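PDB 2BCG: Rab GDP-dissociation inhibitor from Saccharomyces cerevisiae, which regulates Rab GTPases by inhibiting the release of GDP from SEC4, and extracts GDP-bound YPT7 from vacuolar membranes. Local coordinates for residues A[28-33]-A[432-437]; A[263-268]-A[296-301]; A[355-358]-A[362-365]. All coordinates share one frame; numbering follows the deposited sequence. Where two conformers were deposited one is given.

Near the N terminus, helix 21-32 supplies the first half of interaction 1; its partner, helix 424-438, comes almost at the end of the chain, so this contact closes a loop of nearly the whole protein. Interactions 2 and 3 both fall within that loop, in series and without crossing. Interaction 2 closes first, bringing 263-268, on strand 267-271 of the antiparallel sheet, onto the loop after strand 292-294 of the parallel sheet. Interaction 3 is a short closure within the loop between strands 345-351 and 362-369 of the mixed sheet. Its centre lies about 33 Å from that of interaction 1, on the opposite side of the chain's centre; interactions 1 and 2 are about 21 Å apart between centres.

Interaction 1: residues A[28-33]-A[432-437]; sequences GLLSVD and DIYFRV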
ATOM      1  N   GLY A  28      -4.840   5.579 -10.620  1.00 10.26           N
ATOM      2  CA  GLY A  28      -4.717   6.921 -10.012  1.00 11.52           C
ATOM      3  C   GLY A  28      -4.094   7.959 -10.933  1.00 12.18           C
ATOM      4  O   GLY A  28      -4.620   9.057 -11.067  1.00 12.20           O
ATOM      5  N   LEU A  29      -2.982   7.603 -11.581  1.00 12.26           N
ATOM      6  CA  LEU A  29      -2.294   8.553 -12.469  1.00 12.76           C
ATOM      7  C   LEU A  29      -3.163   8.951 -13.639  1.00 11.75           C
ATOM      8  O   LEU A  29      -3.201  10.135 -14.033  1.00 13.49           O
ATOM      9  CB  LEU A  29      -0.964   7.967 -12.981  1.00 12.76           C
ATOM     10  CG  LEU A  29       0.097   7.771 -11.895  1.00 13.70           C
ATOM     11  CD1 LEU A  29       1.266   7.065 -12.495  1.00 15.24           C
ATOM     12  CD2 LEU A  29       0.500   9.110 -11.229  1.00 14.60           C
ATOM     13  N   LEU A  30      -3.864   7.978 -14.213  1.00 11.91           N
ATOM     14  CA  LEU A  30      -4.712   8.279 -15.366  1.00 13.00           C
ATOM     15  C   LEU A  30      -5.946   9.103 -14.970  1.00 13.42           C
ATOM     16  O   LEU A  30      -6.330   9.996 -15.706  1.00 13.41           O
ATOM     17  CB  LEU A  30      -5.104   6.995 -16.060  1.00 12.75           C
ATOM     18  CG  LEU A  30      -3.910   6.296 -16.750  1.00 12.98           C
ATOM     19  CD1 LEU A  30      -4.281   4.873 -17.120  1.00 15.63           C
ATOM     20  CD2 LEU A  30      -3.470   7.079 -18.039  1.00 15.53           C
ATOM     21  N   SER A  31      -6.547   8.835 -13.803  1.00 12.42           N
ATOM     22  CA  SER A  31      -7.628   9.658 -13.292  1.00 12.61           C
ATOM     23  C   SER A  31      -7.112  11.093 -13.084  1.00 12.39           C
ATOM     24  O   SER A  31      -7.788  12.073 -13.479  1.00 13.59           O
ATOM     25  CB  SER A  31      -8.218   9.071 -12.006  1.00 12.73           C
ATOM     26  OG  SER A  31      -8.999   7.922 -12.311  1.00 12.56           O
ATOM     27  N   VAL A  32      -5.924  11.216 -12.489  1.00 12.57           N
ATOM     28  CA  VAL A  32      -5.309  12.550 -12.310  1.00 13.92           C
ATOM     29  C   VAL A  32      -5.110  13.274 -13.654  1.00 14.99           C
ATOM     30  O   VAL A  32      -5.296  14.503 -13.720  1.00 17.50           O
ATOM     31  CB  VAL A  32      -3.976  12.462 -11.518  1.00 14.46           C
ATOM     32  CG1 VAL A  32      -3.206  13.802 -11.581  1.00 15.16           C
ATOM     33  CG2 VAL A  32      -4.276  12.117 -10.078  1.00 14.35           C
ATOM     34  N   ASP A  33      -4.731  12.529 -14.683  1.00 14.89           N
ATOM     35  CA  ASP A  33      -4.558  13.092 -16.044  1.00 16.50           C
ATOM     36  C   ASP A  33      -5.908  13.578 -16.631  1.00 17.02           C
ATOM     37  O   ASP A  33      -5.920  14.244 -17.672  1.00 18.58           O
ATOM     38  CB  ASP A  33      -4.031  12.025 -17.011  1.00 16.54           C
ATOM     39  CG  ASP A  33      -2.526  11.766 -16.901  1.00 19.47           C
ATOM     40  OD1 ASP A  33      -2.109  10.699 -17.414  1.00 22.25           O
ATOM     41  OD2 ASP A  33      -1.770  12.595 -16.339  1.00 23.19           O
ATOM     42  N   ASP A 432       6.769   2.007 -17.503  1.00 14.42           N
ATOM     43  CA  ASP A 432       6.795   1.406 -18.826  1.00 15.11           C
ATOM     44  C   ASP A 432       5.368   1.284 -19.381  1.00 14.90           C
ATOM     45  O   ASP A 432       5.114   1.647 -20.541  1.00 16.13           O
ATOM     46  CB  ASP A 432       7.489   0.037 -18.762  1.00 15.82           C
ATOM     47  CG  ASP A 432       7.561  -0.628 -20.106  1.00 16.19           C
ATOM     48  OD1 ASP A 432       7.172  -1.823 -20.216  1.00 16.27           O
ATOM     49  OD2 ASP A 432       7.979   0.061 -21.093  1.00 19.59           O
ATOM     50  N   ILE A 433       4.432   0.823 -18.549  1.00 13.87           N
ATOM     51  CA  ILE A 433       3.031   0.635 -18.982  1.00 14.81           C
ATOM     52  C   ILE A 433       2.431   2.003 -19.315  1.00 14.88           C
ATOM     53  O   ILE A 433       1.713   2.141 -20.316  1.00 15.77           O
ATOM     54  CB  ILE A 433       2.159  -0.076 -17.892  1.00 13.78           C
ATOM     55  CG1 ILE A 433       2.611  -1.527 -17.670  1.00 13.71           C
ATOM     56  CG2 ILE A 433       0.655  -0.087 -18.319  1.00 13.38           C
ATOM     57  CD1 ILE A 433       2.093  -2.120 -16.333  1.00 15.02           C
ATOM     58  N   TYR A 434       2.757   3.022 -18.521  1.00 15.78           N
ATOM     59  CA  TYR A 434       2.203   4.345 -18.744  1.00 16.85           C
ATOM     60  C   TYR A 434       2.680   4.890 -20.099  1.00 17.45           C
ATOM     61  O   TYR A 434       1.868   5.438 -20.863  1.00 18.45           O
ATOM     62  CB  TYR A 434       2.615   5.287 -17.634  1.00 17.20           C
ATOM     63  CG  TYR A 434       2.011   6.658 -17.736  1.00 17.72           C
ATOM     64  CD1 TYR A 434       2.598   7.641 -18.531  1.00 18.52           C
ATOM     65  CD2 TYR A 434       0.838   6.971 -17.049  1.00 14.57           C
ATOM     66  CE1 TYR A 434       2.060   8.904 -18.615  1.00 19.15           C
ATOM     67  CE2 TYR A 434       0.281   8.234 -17.126  1.00 16.61           C
ATOM     68  CZ  TYR A 434       0.894   9.196 -17.916  1.00 18.76           C
ATOM     69  OH  TYR A 434       0.321  10.437 -17.988  1.00 20.68           O
ATOM     70  N   PHE A 435       3.981   4.748 -20.375  1.00 17.72           N
ATOM     71  CA  PHE A 435       4.568   5.139 -21.682  1.00 20.42           C
ATOM     72  C   PHE A 435       3.892   4.381 -22.829  1.00 20.30           C
ATOM     73  O   PHE A 435       3.530   4.980 -23.863  1.00 20.87           O
ATOM     74  CB  PHE A 435       6.088   4.904 -21.669  1.00 21.96           C
ATOM     75  CG  PHE A 435       6.764   5.246 -22.970  1.00 25.60           C
ATOM     76  CD1 PHE A 435       7.292   4.241 -23.773  1.00 29.07           C
ATOM     77  CD2 PHE A 435       6.849   6.564 -23.395  1.00 27.55           C
ATOM     78  CE1 PHE A 435       7.924   4.566 -25.011  1.00 30.53           C
ATOM     79  CE2 PHE A 435       7.470   6.902 -24.615  1.00 28.85           C
ATOM     80  CZ  PHE A 435       7.994   5.900 -25.420  1.00 27.95           C
ATOM     81  N   ARG A 436       3.701   3.075 -22.660  1.00 19.87           N
ATOM     82  CA  ARG A 436       2.982   2.244 -23.644  1.00 19.61           C
ATOM     83  C   ARG A 436       1.547   2.734 -23.885  1.00 20.09           C
ATOM     84  O   ARG A 436       1.078   2.829 -25.047  1.00 21.01           O
ATOM     85  CB  ARG A 436       2.983   0.762 -23.238  1.00 19.24           C
ATOM     86  CG  ARG A 436       4.340   0.076 -23.431  1.00 18.59           C
ATOM     87  CD  ARG A 436       4.615  -1.025 -22.402  1.00 17.64           C
ATOM     88  NE  ARG A 436       3.573  -2.032 -22.299  1.00 16.92           N
ATOM     89  CZ  ARG A 436       3.507  -2.886 -21.267  1.00 17.01           C
ATOM     90  NH1 ARG A 436       4.429  -2.809 -20.302  1.00 16.78           N
ATOM     91  NH2 ARG A 436       2.533  -3.799 -21.189  1.00 14.54           N
ATOM     92  N   VAL A 437       0.856   3.076 -22.801  1.00 19.78           N
ATOM     93  CA  VAL A 437      -0.541   3.534 -22.891  1.00 21.00           C
ATOM     94  C   VAL A 437      -0.656   4.944 -23.501  1.00 22.38           C
ATOM     95  O   VAL A 437      -1.512   5.185 -24.376  1.00 23.65           O
ATOM     96  CB  VAL A 437      -1.219   3.449 -21.495  1.00 20.02           C
ATOM     97  CG1 VAL A 437      -2.582   4.172 -21.485  1.00 21.19           C
ATOM     98  CG2 VAL A 437      -1.397   2.015 -21.087  1.00 20.39           C
TER
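Tyr434 reaches across from helix 424-438 and gives its phenol hydrogen to Asp33, which follows Val32 of helix 21-32. The bond is short, 2.5 Å from Tyr434 OH to Asp33 OD1. It meets OD1 on the syn side and leaves the carboxylate plane by 16°. Carboxylate and phenol ring are turned 62° against each other; the acid stands at the hydroxyl-bearing edge of the ring, with OD1 near the ring plane. The second oxygen, Asp33 OD2, lies 3.4 Å from Tyr434 OH at an angle too poor for a bond. Such a short contact to a carboxylate would be expected to polarise the phenol O-H.

The two helices belong to the Rossmann-like part of the molecule: helix 21-32 is the first crossover of the parallel sheet, joining strand 14-17 to strand 37-40, and the C-terminal helix 424-438 packs beside it, with Leu30 and Val437 both touching Ile293 of a sheet strand.

Two leucines meet the same ring carbon, CE2, obliquely and from opposite sides of the ring plane. Leu30 CD2 comes to 4.0 Å from Tyr434 CE2, the two side chains sliding past each other in opposite directions, and Leu29 CB stands 4.3 Å from that carbon. Tyr434 holds CG anti to its backbone N (chi1 -176°), which carries the ring away from its own helix toward helix 21-32; Leu26 and Leu442 touch it as well.

Within 432-437, Arg436 NH1 forms a salt bridge with Asp432 OD1 one turn back, at 2.9 Å, meeting that oxygen from above the carboxylate plane. Arg436 NE and NH2 turn outside the helix, to the backbone oxygens of Asp405 and Leu413.

Interaction 2: residues A[263-268]-A[296-301]; sequences TPIDEV and PTYFPE
Ile265 and Tyr298 cross at about a right angle. The isoleucine brings CG1 to the edge of the phenol ring, near its plane, and spans one bond of it: Ile265 CG1 is 4.0 Å from Tyr298 CD1 and equally far from CE1. The contact is a methylene against a rim. Beyond the rim, the polar end of the tyrosine is engaged by Lys42, whose backbone N hydrogen-bonds Tyr298 OH and whose charged side chain makes a cation-pi contact with the ring. The hydroxyl and the ring are thus both held by a residue in the loop just after strand 37-40.

Three residues further along, Val268 meets Phe299 at a slant. Both valine methyls bear on the CE2-CZ bond from one side of the ring, CG1 near the plane and CG2 farther above it. Val268 CG1 comes to 3.9 Å from Phe299 CE2, and Val268 CG2 stands 4.1 Å from that carbon. CG1 lies anti to the valine's backbone N (chi1 -178°), which lets both branches reach the phenylalanine. Although the Phe299 CB does not point straight across, the far end of its ring comes nearer to 263-268.

Tyr298 and Phe299 are consecutive residues of a turn in which Phe299 N bonds Pro296 O at 3.2 Å. Leu17 of strand 14-17 touches Ile265, Tyr298 and Phe299, and Phe299 also rests on Ile411 and Leu413.

Asp266 and Glu267 together form a classic beta bulge opposite Lys281 of strand 276-282. A three-stranded antiparallel meander inserted between strands 258-260 and 292-294 of a parallel sheet is characteristic of the FAD-binding type of Rossmann fold, to which GDI is related.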
ATOM      1  N   THR A 263     -16.732  -8.728  -8.643  1.00 15.99           N
ATOM      2  CA  THR A 263     -17.389  -8.591  -9.919  1.00 17.33           C
ATOM      3  C   THR A 263     -16.579  -9.366 -10.961  1.00 18.42           C
ATOM      4  O   THR A 263     -15.654  -8.834 -11.561  1.00 19.17           O
ATOM      5  CB  THR A 263     -17.555  -7.090 -10.292  1.00 17.18           C
ATOM      6  OG1 THR A 263     -18.380  -6.452  -9.317  1.00 17.33           O
ATOM      7  CG2 THR A 263     -18.189  -6.901 -11.659  1.00 18.95           C
ATOM      8  N   PRO A 264     -16.890 -10.665 -11.121  1.00 19.18           N
ATOM      9  CA  PRO A 264     -16.283 -11.470 -12.182  1.00 19.44           C
ATOM     10  C   PRO A 264     -16.396 -10.812 -13.553  1.00 19.34           C
ATOM     11  O   PRO A 264     -17.377 -10.141 -13.847  1.00 19.20           O
ATOM     12  CB  PRO A 264     -17.127 -12.751 -12.165  1.00 20.40           C
ATOM     13  CG  PRO A 264     -17.459 -12.891 -10.713  1.00 20.92           C
ATOM     14  CD  PRO A 264     -17.795 -11.465 -10.275  1.00 20.47           C
ATOM     15  N   ILE A 265     -15.393 -11.025 -14.398  1.00 18.93           N
ATOM     16  CA  ILE A 265     -15.522 -10.670 -15.798  1.00 19.80           C
ATOM     17  C   ILE A 265     -16.136 -11.865 -16.524  1.00 20.96           C
ATOM     18  O   ILE A 265     -15.450 -12.839 -16.777  1.00 22.17           O
ATOM     19  CB  ILE A 265     -14.138 -10.289 -16.411  1.00 20.10           C
ATOM     20  CG1 ILE A 265     -13.477  -9.156 -15.597  1.00 19.86           C
ATOM     21  CG2 ILE A 265     -14.273  -9.903 -17.899  1.00 19.99           C
ATOM     22  CD1 ILE A 265     -14.339  -7.871 -15.383  1.00 21.14           C
ATOM     23  N   ASP A 266     -17.431 -11.776 -16.825  1.00 21.35           N
ATOM     24  CA  ASP A 266     -18.142 -12.847 -17.525  1.00 22.07           C
ATOM     25  C   ASP A 266     -17.556 -13.095 -18.902  1.00 22.90           C
ATOM     26  O   ASP A 266     -17.437 -14.245 -19.321  1.00 24.51           O
ATOM     27  CB  ASP A 266     -19.614 -12.491 -17.689  1.00 22.00           C
ATOM     28  CG  ASP A 266     -20.351 -12.327 -16.374  1.00 23.39           C
ATOM     29  OD1 ASP A 266     -21.391 -11.630 -16.408  1.00 25.59           O
ATOM     30  OD2 ASP A 266     -19.941 -12.913 -15.349  1.00 24.64           O
ATOM     31  N   GLU A 267     -17.230 -12.011 -19.603  1.00 22.96           N
ATOM     32  CA  GLU A 267     -16.721 -12.054 -20.967  1.00 25.18           C
ATOM     33  C   GLU A 267     -15.938 -10.780 -21.272  1.00 24.22           C
ATOM     34  O   GLU A 267     -16.367  -9.664 -20.971  1.00 24.36           O
ATOM     35  CB  GLU A 267     -17.878 -12.174 -21.965  1.00 25.04           C
ATOM     36  CG  GLU A 267     -17.455 -12.539 -23.381  1.00 27.30           C
ATOM     37  CD  GLU A 267     -18.624 -12.566 -24.351  1.00 27.35           C
ATOM     38  OE1 GLU A 267     -18.370 -12.574 -25.582  1.00 31.46           O
ATOM     39  OE2 GLU A 267     -19.789 -12.560 -23.889  1.00 32.69           O
ATOM     40  N   VAL A 268     -14.782 -10.960 -21.889  1.00 24.15           N
ATOM     41  CA  VAL A 268     -14.074  -9.836 -22.489  1.00 23.45           C
ATOM     42  C   VAL A 268     -14.562  -9.653 -23.926  1.00 24.30           C
ATOM     43  O   VAL A 268     -14.713 -10.634 -24.648  1.00 24.04           O
ATOM     44  CB  VAL A 268     -12.546 -10.065 -22.478  1.00 23.81           C
ATOM     45  CG1 VAL A 268     -11.832  -8.882 -23.056  1.00 22.17           C
ATOM     46  CG2 VAL A 268     -12.069 -10.286 -21.041  1.00 22.56           C
ATOM     47  N   PRO A 296      -1.932 -10.310 -15.063  1.00 13.84           N
ATOM     48  CA  PRO A 296      -1.957 -11.579 -15.802  1.00 14.79           C
ATOM     49  C   PRO A 296      -3.142 -12.503 -15.535  1.00 15.90           C
ATOM     50  O   PRO A 296      -3.511 -13.305 -16.429  1.00 16.95           O
ATOM     51  CB  PRO A 296      -0.611 -12.239 -15.418  1.00 14.85           C
ATOM     52  CG  PRO A 296       0.318 -11.019 -15.136  1.00 13.85           C
ATOM     53  CD  PRO A 296      -0.614 -10.036 -14.449  1.00 13.48           C
ATOM     54  N   THR A 297      -3.757 -12.443 -14.342  1.00 14.94           N
ATOM     55  CA  THR A 297      -4.841 -13.389 -14.031  1.00 15.96           C
ATOM     56  C   THR A 297      -6.095 -13.148 -14.870  1.00 16.25           C
ATOM     57  O   THR A 297      -6.949 -14.036 -14.968  1.00 18.08           O
ATOM     58  CB  THR A 297      -5.229 -13.375 -12.536  1.00 16.73           C
ATOM     59  OG1 THR A 297      -5.941 -12.173 -12.248  1.00 17.31           O
ATOM     60  CG2 THR A 297      -3.984 -13.509 -11.611  1.00 17.61           C
ATOM     61  N   TYR A 298      -6.208 -11.966 -15.481  1.00 15.21           N
ATOM     62  CA  TYR A 298      -7.364 -11.669 -16.340  1.00 15.14           C
ATOM     63  C   TYR A 298      -7.174 -12.089 -17.788  1.00 15.96           C
ATOM     64  O   TYR A 298      -8.160 -12.192 -18.515  1.00 16.76           O
ATOM     65  CB  TYR A 298      -7.719 -10.173 -16.295  1.00 14.46           C
ATOM     66  CG  TYR A 298      -8.263  -9.817 -14.949  1.00 12.71           C
ATOM     67  CD1 TYR A 298      -9.654  -9.898 -14.662  1.00 14.45           C
ATOM     68  CD2 TYR A 298      -7.395  -9.472 -13.920  1.00 12.76           C
ATOM     69  CE1 TYR A 298     -10.152  -9.600 -13.387  1.00 13.89           C
ATOM     70  CE2 TYR A 298      -7.892  -9.187 -12.621  1.00 14.34           C
ATOM     71  CZ  TYR A 298      -9.258  -9.232 -12.381  1.00 12.94           C
ATOM     72  OH  TYR A 298      -9.750  -8.959 -11.130  1.00 13.65           O
ATOM     73  N   PHE A 299      -5.928 -12.287 -18.191  1.00 17.28           N
ATOM     74  CA  PHE A 299      -5.596 -12.608 -19.598  1.00 18.00           C
ATOM     75  C   PHE A 299      -4.434 -13.596 -19.587  1.00 18.71           C
ATOM     76  O   PHE A 299      -3.359 -13.273 -20.105  1.00 17.87           O
ATOM     77  CB  PHE A 299      -5.187 -11.363 -20.400  1.00 17.92           C
ATOM     78  CG  PHE A 299      -6.290 -10.372 -20.606  1.00 17.78           C
ATOM     79  CD1 PHE A 299      -6.496  -9.329 -19.705  1.00 18.39           C
ATOM     80  CD2 PHE A 299      -7.119 -10.459 -21.730  1.00 17.46           C
ATOM     81  CE1 PHE A 299      -7.525  -8.385 -19.927  1.00 17.48           C
ATOM     82  CE2 PHE A 299      -8.138  -9.531 -21.941  1.00 17.00           C
ATOM     83  CZ  PHE A 299      -8.347  -8.498 -21.042  1.00 18.15           C
ATOM     84  N   PRO A 300      -4.653 -14.791 -19.020  1.00 20.22           N
ATOM     85  CA  PRO A 300      -3.547 -15.751 -18.925  1.00 21.24           C
ATOM     86  C   PRO A 300      -2.996 -16.152 -20.293  1.00 22.04           C
ATOM     87  O   PRO A 300      -1.776 -16.359 -20.432  1.00 22.69           O
ATOM     88  CB  PRO A 300      -4.159 -16.952 -18.175  1.00 21.56           C
ATOM     89  CG  PRO A 300      -5.644 -16.829 -18.360  1.00 22.01           C
ATOM     90  CD  PRO A 300      -5.906 -15.321 -18.427  1.00 20.88           C
ATOM     91  N   GLU A 301      -3.878 -16.197 -21.295  1.00 23.28           N
ATOM     92  CA  GLU A 301      -3.449 -16.522 -22.667  1.00 24.44           C
ATOM     93  C   GLU A 301      -2.497 -15.496 -23.292  1.00 23.40           C
ATOM     94  O   GLU A 301      -1.739 -15.842 -24.202  1.00 23.97           O
ATOM     95  CB  GLU A 301      -4.626 -16.829 -23.616  1.00 25.87           C
ATOM     96  CG  GLU A 301      -6.024 -16.432 -23.173  1.00 30.70           C
ATOM     97  CD  GLU A 301      -6.303 -14.933 -23.257  1.00 31.00           C
ATOM     98  OE1 GLU A 301      -6.300 -14.348 -24.376  1.00 39.06           O
ATOM     99  OE2 GLU A 301      -6.582 -14.354 -22.196  1.00 32.88           O
TER

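Interaction 3: residues A[355-358]-A[362-365]; sequences NVCS and YLAI
Val356 lays its CG2 methyl against Leu363 CD1, 3.7 Å away, the two side chains crossing at a slant. The leucine methyl sits in a fork, since Val356 O is likewise 3.7 Å from Leu363 CD1; the oxygen and the methyl of a single residue therefore cradle the same branch. Val356 places CG2 between its backbone N and carbonyl carbon, with CG1 beside the N (chi1 -68°), and that turns CG2 to the leucine.

Cys357 adds a second touch, its CB 4.3 Å from Leu363 CG. Its SG, swung between the backbone N and carbonyl carbon (chi1 57°), comes to 4.1 Å from Tyr362 N, a touch and not a bond. The side-chain packing is mainly apolar. Val84 also touches Leu363, Trp82 touches Cys357, and the Val356 backbone hydrogen-bonds Asn83.

Tyr362 and Leu363 begin strand 362-369, whose backbone pairs with Leu317 on one side and Val350 on the other. The arrangement is that of a beta hairpin: strands 345-351 and 362-369 run antiparallel in the mixed sheet, and their long connecting loop folds back so that Val356 and Cys357 pack on Leu363 near the beginning of the returning strand.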
ATOM      1  N   ASN A 355       1.947  -2.620  12.842  1.00 13.86           N
ATOM      2  CA  ASN A 355       0.501  -2.953  12.865  1.00 14.04           C
ATOM      3  C   ASN A 355       0.116  -4.081  11.907  1.00 14.62           C
ATOM      4  O   ASN A 355      -0.936  -4.036  11.254  1.00 14.49           O
ATOM      5  CB  ASN A 355      -0.373  -1.700  12.625  1.00 14.39           C
ATOM      6  CG  ASN A 355      -0.227  -0.653  13.734  1.00 18.05           C
ATOM      7  OD1 ASN A 355      -0.647   0.514  13.572  1.00 22.37           O
ATOM      8  ND2 ASN A 355       0.347  -1.053  14.853  1.00 19.07           N
ATOM      9  N   VAL A 356       0.996  -5.074  11.787  1.00 13.11           N
ATOM     10  CA  VAL A 356       0.724  -6.190  10.897  1.00 12.33           C
ATOM     11  C   VAL A 356       0.447  -7.495  11.618  1.00 11.21           C
ATOM     12  O   VAL A 356       0.044  -8.442  10.992  1.00 11.13           O
ATOM     13  CB  VAL A 356       1.865  -6.389   9.878  1.00 12.35           C
ATOM     14  CG1 VAL A 356       1.885  -5.198   8.902  1.00 12.19           C
ATOM     15  CG2 VAL A 356       3.211  -6.561  10.607  1.00 13.74           C
ATOM     16  N   CYS A 357       0.664  -7.533  12.932  1.00 12.66           N
ATOM     17  CA  CYS A 357       0.372  -8.720  13.736  1.00 13.42           C
ATOM     18  C   CYS A 357       0.068  -8.268  15.155  1.00 14.24           C
ATOM     19  O   CYS A 357       0.373  -7.136  15.529  1.00 14.65           O
ATOM     20  CB  CYS A 357       1.527  -9.747  13.686  1.00 12.90           C
ATOM     21  SG  CYS A 357       3.114  -9.096  14.201  1.00 14.14           S
ATOM     22  N   SER A 358      -0.487  -9.171  15.939  1.00 14.70           N
ATOM     23  CA  SER A 358      -0.808  -8.870  17.320  1.00 16.15           C
ATOM     24  C   SER A 358       0.472  -8.756  18.156  1.00 16.25           C
ATOM     25  O   SER A 358       1.570  -9.239  17.780  1.00 16.25           O
ATOM     26  CB  SER A 358      -1.761  -9.938  17.892  1.00 16.71           C
ATOM     27  OG  SER A 358      -1.097 -11.186  17.929  1.00 19.35           O
ATOM     28  N   TYR A 362       6.116 -11.636  15.456  1.00 10.76           N
ATOM     29  CA  TYR A 362       6.901 -11.139  14.321  1.00 11.13           C
ATOM     30  C   TYR A 362       6.463 -11.929  13.128  1.00 10.93           C
ATOM     31  O   TYR A 362       6.139 -13.112  13.258  1.00 12.05           O
ATOM     32  CB  TYR A 362       8.420 -11.306  14.568  0.70 11.94           C
ATOM     33  CG  TYR A 362       8.945 -10.404  15.670  0.70 13.05           C
ATOM     34  CD1 TYR A 362       8.601 -10.629  17.018  0.70 12.30           C
ATOM     35  CD2 TYR A 362       9.787  -9.328  15.368  0.70 13.65           C
ATOM     36  CE1 TYR A 362       9.074  -9.786  18.023  0.70 15.07           C
ATOM     37  CE2 TYR A 362      10.272  -8.496  16.377  0.70 14.59           C
ATOM     38  CZ  TYR A 362       9.895  -8.734  17.693  0.70 15.12           C
ATOM     39  OH  TYR A 362      10.366  -7.939  18.700  0.70 16.81           O
ATOM     40  N   LEU A 363       6.479 -11.266  11.977  1.00 10.61           N
ATOM     41  CA  LEU A 363       6.267 -11.932  10.708  1.00 11.02           C
ATOM     42  C   LEU A 363       7.627 -11.969  10.007  1.00 11.07           C
ATOM     43  O   LEU A 363       8.313 -10.964   9.887  1.00 12.29           O
ATOM     44  CB  LEU A 363       5.282 -11.147   9.831  1.00 12.09           C
ATOM     45  CG  LEU A 363       3.822 -11.083  10.334  1.00 12.74           C
ATOM     46  CD1 LEU A 363       3.001 -10.126   9.507  1.00 15.97           C
ATOM     47  CD2 LEU A 363       3.224 -12.482  10.280  1.00 16.21           C
ATOM     48  N   ALA A 364       8.001 -13.138   9.533  1.00 10.11           N
ATOM     49  CA  ALA A 364       9.265 -13.291   8.809  1.00  9.62           C
ATOM     50  C   ALA A 364       8.916 -14.001   7.534  1.00 10.12           C
ATOM     51  O   ALA A 364       8.489 -15.175   7.556  1.00 11.19           O
ATOM     52  CB  ALA A 364      10.254 -14.105   9.619  1.00 10.40           C
ATOM     53  N   ILE A 365       9.027 -13.281   6.426  1.00 10.64           N
ATOM     54  CA  ILE A 365       8.673 -13.871   5.157  1.00 12.72           C
ATOM     55  C   ILE A 365       9.950 -14.152   4.368  1.00 12.45           C
ATOM     56  O   ILE A 365      10.735 -13.252   4.078  1.00 13.21           O
ATOM     57  CB  ILE A 365       7.755 -12.968   4.344  1.00 13.18           C
ATOM     58  CG1 ILE A 365       6.513 -12.586   5.182  1.00 14.19           C
ATOM     59  CG2 ILE A 365       7.360 -13.702   3.067  1.00 16.04           C
ATOM     60  CD1 ILE A 365       5.465 -11.761   4.392  1.00 16.68           C
TER